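Local coordinates for protein erythrocyte binding antigen 140 (PDB 4GF2) that probably binds a host receptor, thought to be glycophorin C, on the erythrocyte surface through two Duffy-binding-like domains, helping Plasmodium falciparum invade, at residues L11-I16 with C44-L49; W528-K533 with F584-N589. The protein carries 3 engineered substitutions. One frame throughout, in Å; residues are numbered along the deposited sequence.

Contact 1 of 2, residues L11-I16 with C44-L49; sequences LFACGI and CIANFL
C14 and C44 are covalently joined by a disulfide that ties the last turn of helix 4-14 to the loop that leads into a weakly bonded helical turn around residues 46-49, in the N-terminal Duffy-binding-like part of the chain. The 2.0 Å SG-SG bond between C14 and C44 has a chi3 of 71°, a right-handed disulfide. Its two arms leave their backbones differently. C14 turns SG beside its own backbone N (chi1 -66°), whereas C44 sets SG opposite its N (chi1 -179°), and this pairing spans a CA-CA separation of 5.2 Å.

Next to the bridge, the methyl of A46 faces helix 4-14. Its CB sits 3.1 Å from A13 O, a tight van der Waals contact, and 4.1 Å from A13 CB. N47 closes the same flank with its amide divided between two neighbours: OD1 lies 3.6 Å from A13 CB, and ND2 approaches C14 SG. That oxygen also has a weak hydrogen bond with H10, one turn earlier on the helix, which may help set the rotation of the amide. At the bridge's other cysteine, the backbone N of C44 hydrogen-bonds to E70 of helix 56-78, linking the bridge to that helix. The chain leaves helix 4-14 at G15, which has positive phi, and there G15 N still donates to L11 O at 2.9 Å.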
loop_
_atom_site.group_PDB
_atom_site.type_symbol
_atom_site.label_atom_id
_atom_site.label_comp_id
_atom_site.label_asym_id
_atom_site.label_seq_id
_atom_site.Cartn_x
_atom_site.Cartn_y
_atom_site.Cartn_z
ATOM N N LEU A 11 17.294 28.733 -33.450
ATOM C CA LEU A 11 16.256 28.314 -32.519
ATOM C C LEU A 11 15.901 26.843 -32.693
ATOM O O LEU A 11 15.880 26.085 -31.725
ATOM C CB LEU A 11 15.003 29.174 -32.696
ATOM C CG LEU A 11 15.013 30.512 -31.957
ATOM C CD1 LEU A 11 13.961 31.456 -32.520
ATOM C CD2 LEU A 11 14.784 30.288 -30.471
ATOM N N PHE A 12 15.623 26.440 -33.927
ATOM C CA PHE A 12 15.180 25.075 -34.190
ATOM C C PHE A 12 16.322 24.068 -34.126
ATOM O O PHE A 12 16.092 22.881 -33.909
ATOM C CB PHE A 12 14.462 24.989 -35.539
ATOM C CG PHE A 12 13.086 25.588 -35.522
ATOM C CD1 PHE A 12 12.058 24.963 -34.838
ATOM C CD2 PHE A 12 12.823 26.776 -36.180
ATOM C CE1 PHE A 12 10.791 25.510 -34.811
ATOM C CE2 PHE A 12 11.555 27.328 -36.160
ATOM C CZ PHE A 12 10.538 26.694 -35.474
ATOM N N ALA A 13 17.551 24.536 -34.310
ATOM C CA ALA A 13 18.708 23.659 -34.194
ATOM C C ALA A 13 18.717 23.003 -32.813
ATOM O O ALA A 13 19.013 21.817 -32.678
ATOM C CB ALA A 13 19.992 24.438 -34.427
ATOM N N CYS A 14 18.379 23.780 -31.789
ATOM C CA CYS A 14 18.304 23.259 -30.430
ATOM C C CYS A 14 16.908 22.717 -30.145
ATOM O O CYS A 14 16.750 21.713 -29.453
ATOM C CB CYS A 14 18.664 24.345 -29.417
ATOM S SG CYS A 14 20.382 24.903 -29.513
ATOM N N GLY A 15 15.896 23.390 -30.683
ATOM C CA GLY A 15 14.529 22.921 -30.571
ATOM C C GLY A 15 13.811 23.394 -29.322
ATOM O O GLY A 15 14.434 23.825 -28.354
ATOM N N ILE A 16 12.485 23.312 -29.355
ATOM C CA ILE A 16 11.655 23.671 -28.213
ATOM C C ILE A 16 12.044 22.832 -27.001
ATOM O O ILE A 16 12.417 21.670 -27.136
ATOM C CB ILE A 16 10.159 23.449 -28.508
ATOM C CG1 ILE A 16 9.759 24.144 -29.811
ATOM C CG2 ILE A 16 9.305 23.957 -27.354
ATOM C CD1 ILE A 16 9.385 23.181 -30.927
ATOM N N CYS A 44 21.283 24.503 -25.049
ATOM C CA CYS A 44 21.390 24.795 -26.474
ATOM C C CYS A 44 22.838 24.742 -26.955
ATOM O O CYS A 44 23.605 25.672 -26.736
ATOM C CB CYS A 44 20.797 26.169 -26.776
ATOM S SG CYS A 44 20.867 26.613 -28.518
ATOM N N ILE A 45 23.200 23.649 -27.621
ATOM C CA ILE A 45 24.570 23.451 -28.081
ATOM C C ILE A 45 24.668 22.958 -29.527
ATOM O O ILE A 45 25.755 22.914 -30.098
ATOM C CB ILE A 45 25.296 22.446 -27.174
ATOM C CG1 ILE A 45 24.618 21.076 -27.262
ATOM C CG2 ILE A 45 25.297 22.949 -25.744
ATOM C CD1 ILE A 45 25.257 20.021 -26.394
ATOM N N ALA A 46 23.533 22.597 -30.116
ATOM C CA ALA A 46 23.506 22.046 -31.467
ATOM C C ALA A 46 24.273 22.915 -32.458
ATOM O O ALA A 46 24.937 22.402 -33.358
ATOM C CB ALA A 46 22.068 21.876 -31.933
ATOM N N ASN A 47 24.182 24.230 -32.297
ATOM C CA ASN A 47 24.786 25.147 -33.259
ATOM C C ASN A 47 26.284 24.938 -33.423
ATOM O O ASN A 47 26.830 25.167 -34.500
ATOM C CB ASN A 47 24.485 26.596 -32.885
ATOM C CG ASN A 47 23.012 26.918 -32.987
ATOM O OD1 ASN A 47 22.465 27.019 -34.087
ATOM N ND2 ASN A 47 22.354 27.074 -31.843
ATOM N N PHE A 48 26.943 24.494 -32.358
ATOM C CA PHE A 48 28.364 24.175 -32.429
ATOM C C PHE A 48 28.640 23.119 -33.502
ATOM O O PHE A 48 29.682 23.146 -34.156
ATOM C CB PHE A 48 28.871 23.674 -31.077
ATOM C CG PHE A 48 29.056 24.757 -30.059
ATOM C CD1 PHE A 48 30.025 25.733 -30.236
ATOM C CD2 PHE A 48 28.274 24.796 -28.916
ATOM C CE1 PHE A 48 30.204 26.733 -29.299
ATOM C CE2 PHE A 48 28.449 25.792 -27.975
ATOM C CZ PHE A 48 29.418 26.762 -28.165
ATOM N N LEU A 49 27.703 22.193 -33.678
ATOM C CA LEU A 49 27.879 21.092 -34.623
ATOM C C LEU A 49 27.560 21.489 -36.059
ATOM O O LEU A 49 27.894 20.765 -36.994
ATOM C CB LEU A 49 27.005 19.907 -34.216
ATOM C CG LEU A 49 27.368 19.266 -32.878
ATOM C CD1 LEU A 49 26.257 18.341 -32.407
ATOM C CD2 LEU A 49 28.683 18.508 -32.993
#

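Contact 2 of 2, residues W528-K533 with F584-N589; sequences WIDLKK and FNEAPN. Engineered in segment 584-589: A587 (natural residue Ser).
I529 and F584 bring the backbones closest, CA to CA 6.0 Å, where one turn of the long helix 518-548 meets an irregular loop, 584-589, in the C-terminal Duffy-binding-like part of the chain. The arrangement is a loop packed on a helix face, held by side-chain contacts rather than by backbone pairing.

F584 contributes its ring. K533 lies over one face of it, with K533 CA 4.2 Å from the F584 centroid and 24° off the ring normal, a CH-pi contact made by the helix backbone itself. The K533 side chain follows: its CB lies 4.0 Å from F584 CD1, and further out CD runs along F584 CB, while NZ has a long, weak ion pair with E537. F490 and Y536 also meet the ring, placing it in an aromatic group between helices 478-508 and 518-548.

I529 supplies the other half. Its chi1 of -163° puts CG1 opposite the backbone N, from where CG1 reaches 3.6 Å from F584 O and CD1 comes to 4.0 Å from F584 CD1 at an oblique angle. The CG2 branch instead lies against E586 CA at 3.9 Å. At the outer margin, D530 and E586 bring like charges near each other, a repulsion probably eased by K526, whose side chain touches E586. Their carboxylate planes are 56° apart; D530 OD2 and E586 OE2 are separated by 4.3 Å.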
loop_
_atom_site.group_PDB
_atom_site.type_symbol
_atom_site.label_atom_id
_atom_site.label_comp_id
_atom_site.label_asym_id
_atom_site.label_seq_id
_atom_site.Cartn_x
_atom_site.Cartn_y
_atom_site.Cartn_z
ATOM N N TRP A 528 -36.980 -27.342 17.508
ATOM C CA TRP A 528 -35.544 -27.101 17.480
ATOM C C TRP A 528 -34.780 -28.380 17.169
ATOM O O TRP A 528 -33.970 -28.418 16.244
ATOM C CB TRP A 528 -35.060 -26.517 18.812
ATOM C CG TRP A 528 -33.590 -26.207 18.816
ATOM C CD1 TRP A 528 -32.976 -25.138 18.227
ATOM C CD2 TRP A 528 -32.547 -26.976 19.434
ATOM N NE1 TRP A 528 -31.620 -25.196 18.438
ATOM C CE2 TRP A 528 -31.331 -26.312 19.175
ATOM C CE3 TRP A 528 -32.525 -28.160 20.176
ATOM C CZ2 TRP A 528 -30.106 -26.792 19.637
ATOM C CZ3 TRP A 528 -31.306 -28.634 20.634
ATOM C CH2 TRP A 528 -30.115 -27.952 20.362
ATOM N N ILE A 529 -35.052 -29.429 17.934
ATOM C CA ILE A 529 -34.291 -30.668 17.826
ATOM C C ILE A 529 -34.468 -31.330 16.463
ATOM O O ILE A 529 -33.540 -31.953 15.944
ATOM C CB ILE A 529 -34.684 -31.664 18.937
ATOM C CG1 ILE A 529 -33.623 -32.759 19.071
ATOM C CG2 ILE A 529 -36.061 -32.265 18.663
ATOM C CD1 ILE A 529 -32.262 -32.243 19.500
ATOM N N ASP A 530 -35.655 -31.198 15.881
ATOM C CA ASP A 530 -35.907 -31.755 14.557
ATOM C C ASP A 530 -35.119 -30.976 13.509
ATOM O O ASP A 530 -34.578 -31.555 12.568
ATOM C CB ASP A 530 -37.402 -31.733 14.228
ATOM C CG ASP A 530 -38.201 -32.710 15.076
ATOM O OD1 ASP A 530 -37.592 -33.618 15.682
ATOM O OD2 ASP A 530 -39.443 -32.575 15.132
ATOM N N LEU A 531 -35.047 -29.660 13.683
ATOM C CA LEU A 531 -34.299 -28.818 12.765
ATOM C C LEU A 531 -32.820 -29.181 12.806
ATOM O O LEU A 531 -32.166 -29.275 11.768
ATOM C CB LEU A 531 -34.487 -27.340 13.113
ATOM C CG LEU A 531 -33.629 -26.359 12.308
ATOM C CD1 LEU A 531 -33.946 -26.445 10.822
ATOM C CD2 LEU A 531 -33.813 -24.936 12.817
ATOM N N LYS A 532 -32.296 -29.390 14.009
ATOM C CA LYS A 532 -30.887 -29.715 14.171
ATOM C C LYS A 532 -30.612 -31.115 13.638
ATOM O O LYS A 532 -29.523 -31.395 13.138
ATOM C CB LYS A 532 -30.468 -29.616 15.642
ATOM C CG LYS A 532 -30.763 -28.267 16.299
ATOM C CD LYS A 532 -30.098 -27.097 15.582
ATOM C CE LYS A 532 -28.591 -27.083 15.779
ATOM N NZ LYS A 532 -27.960 -25.908 15.113
ATOM N N LYS A 533 -31.607 -31.989 13.743
ATOM C CA LYS A 533 -31.478 -33.355 13.253
ATOM C C LYS A 533 -31.263 -33.374 11.744
ATOM O O LYS A 533 -30.424 -34.121 11.243
ATOM C CB LYS A 533 -32.719 -34.174 13.609
ATOM C CG LYS A 533 -32.668 -35.608 13.109
ATOM C CD LYS A 533 -33.936 -36.370 13.461
ATOM C CE LYS A 533 -33.942 -37.760 12.840
ATOM N NZ LYS A 533 -32.823 -38.614 13.329
ATOM N N PHE A 584 -31.523 -37.119 19.452
ATOM C CA PHE A 584 -32.391 -36.244 18.672
ATOM C C PHE A 584 -33.865 -36.490 18.970
ATOM O O PHE A 584 -34.735 -36.066 18.211
ATOM C CB PHE A 584 -32.128 -36.417 17.173
ATOM C CG PHE A 584 -30.774 -35.937 16.740
ATOM C CD1 PHE A 584 -30.437 -34.595 16.838
ATOM C CD2 PHE A 584 -29.840 -36.822 16.232
ATOM C CE1 PHE A 584 -29.191 -34.149 16.442
ATOM C CE2 PHE A 584 -28.592 -36.379 15.833
ATOM C CZ PHE A 584 -28.268 -35.043 15.937
ATOM N N ASN A 585 -34.145 -37.173 20.076
ATOM C CA ASN A 585 -35.522 -37.385 20.500
ATOM C C ASN A 585 -36.264 -36.063 20.596
ATOM O O ASN A 585 -35.682 -35.036 20.947
ATOM C CB ASN A 585 -35.576 -38.096 21.854
ATOM C CG ASN A 585 -35.321 -39.584 21.743
ATOM O OD1 ASN A 585 -35.404 -40.162 20.658
ATOM N ND2 ASN A 585 -35.020 -40.216 22.873
ATOM N N GLU A 586 -37.555 -36.098 20.293
ATOM C CA GLU A 586 -38.386 -34.903 20.357
ATOM C C GLU A 586 -38.394 -34.314 21.768
ATOM O O GLU A 586 -38.891 -33.210 21.988
ATOM C CB GLU A 586 -39.801 -35.231 19.881
ATOM C CG GLU A 586 -39.914 -35.325 18.364
ATOM C CD GLU A 586 -41.199 -35.985 17.904
ATOM O OE1 GLU A 586 -41.938 -36.514 18.763
ATOM O OE2 GLU A 586 -41.467 -35.978 16.684
ATOM N N ALA A 587 -37.836 -35.058 22.719
ATOM C CA ALA A 587 -37.630 -34.556 24.073
ATOM C C ALA A 587 -36.496 -35.338 24.731
ATOM O O ALA A 587 -36.340 -36.532 24.477
ATOM C CB ALA A 587 -38.908 -34.688 24.885
ATOM N N PRO A 588 -35.689 -34.666 25.568
ATOM C CA PRO A 588 -34.598 -35.367 26.257
ATOM C C PRO A 588 -35.113 -36.579 27.027
ATOM O O PRO A 588 -36.200 -36.514 27.600
ATOM C CB PRO A 588 -34.059 -34.310 27.226
ATOM C CG PRO A 588 -34.447 -33.004 26.628
ATOM C CD PRO A 588 -35.760 -33.245 25.949
ATOM N N ASN A 589 -34.345 -37.666 27.042
ATOM C CA ASN A 589 -34.783 -38.901 27.689
ATOM C C ASN A 589 -35.116 -38.697 29.167
ATOM O O ASN A 589 -35.983 -39.379 29.715
ATOM C CB ASN A 589 -33.716 -39.988 27.543
ATOM C CG ASN A 589 -34.238 -41.368 27.901
ATOM O OD1 ASN A 589 -35.423 -41.658 27.732
ATOM N ND2 ASN A 589 -33.355 -42.225 28.400
#

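Overall arrangement
The two contacts sit at opposite ends of the elongated chain, their centres 94 Å apart and their nearest atoms about 75 Å apart, and they use different elements, helix 4-14 and residues 44-49 against helix 518-548 and the 584-589 loop. Contact 1 belongs to the N-terminal Duffy-binding-like part and contact 2 to the C-terminal one. Both are partly buried and lie far from the chain's centre, about 44 and 52 Å away respectively. Their chemistry differs: contact 1 is covalent and compact, burying 226 Å², whereas contact 2 spreads 318 Å² over noncovalent aliphatic and aromatic contacts. The sequence separations also differ, 28 residues in contact 1 against 51 in contact 2.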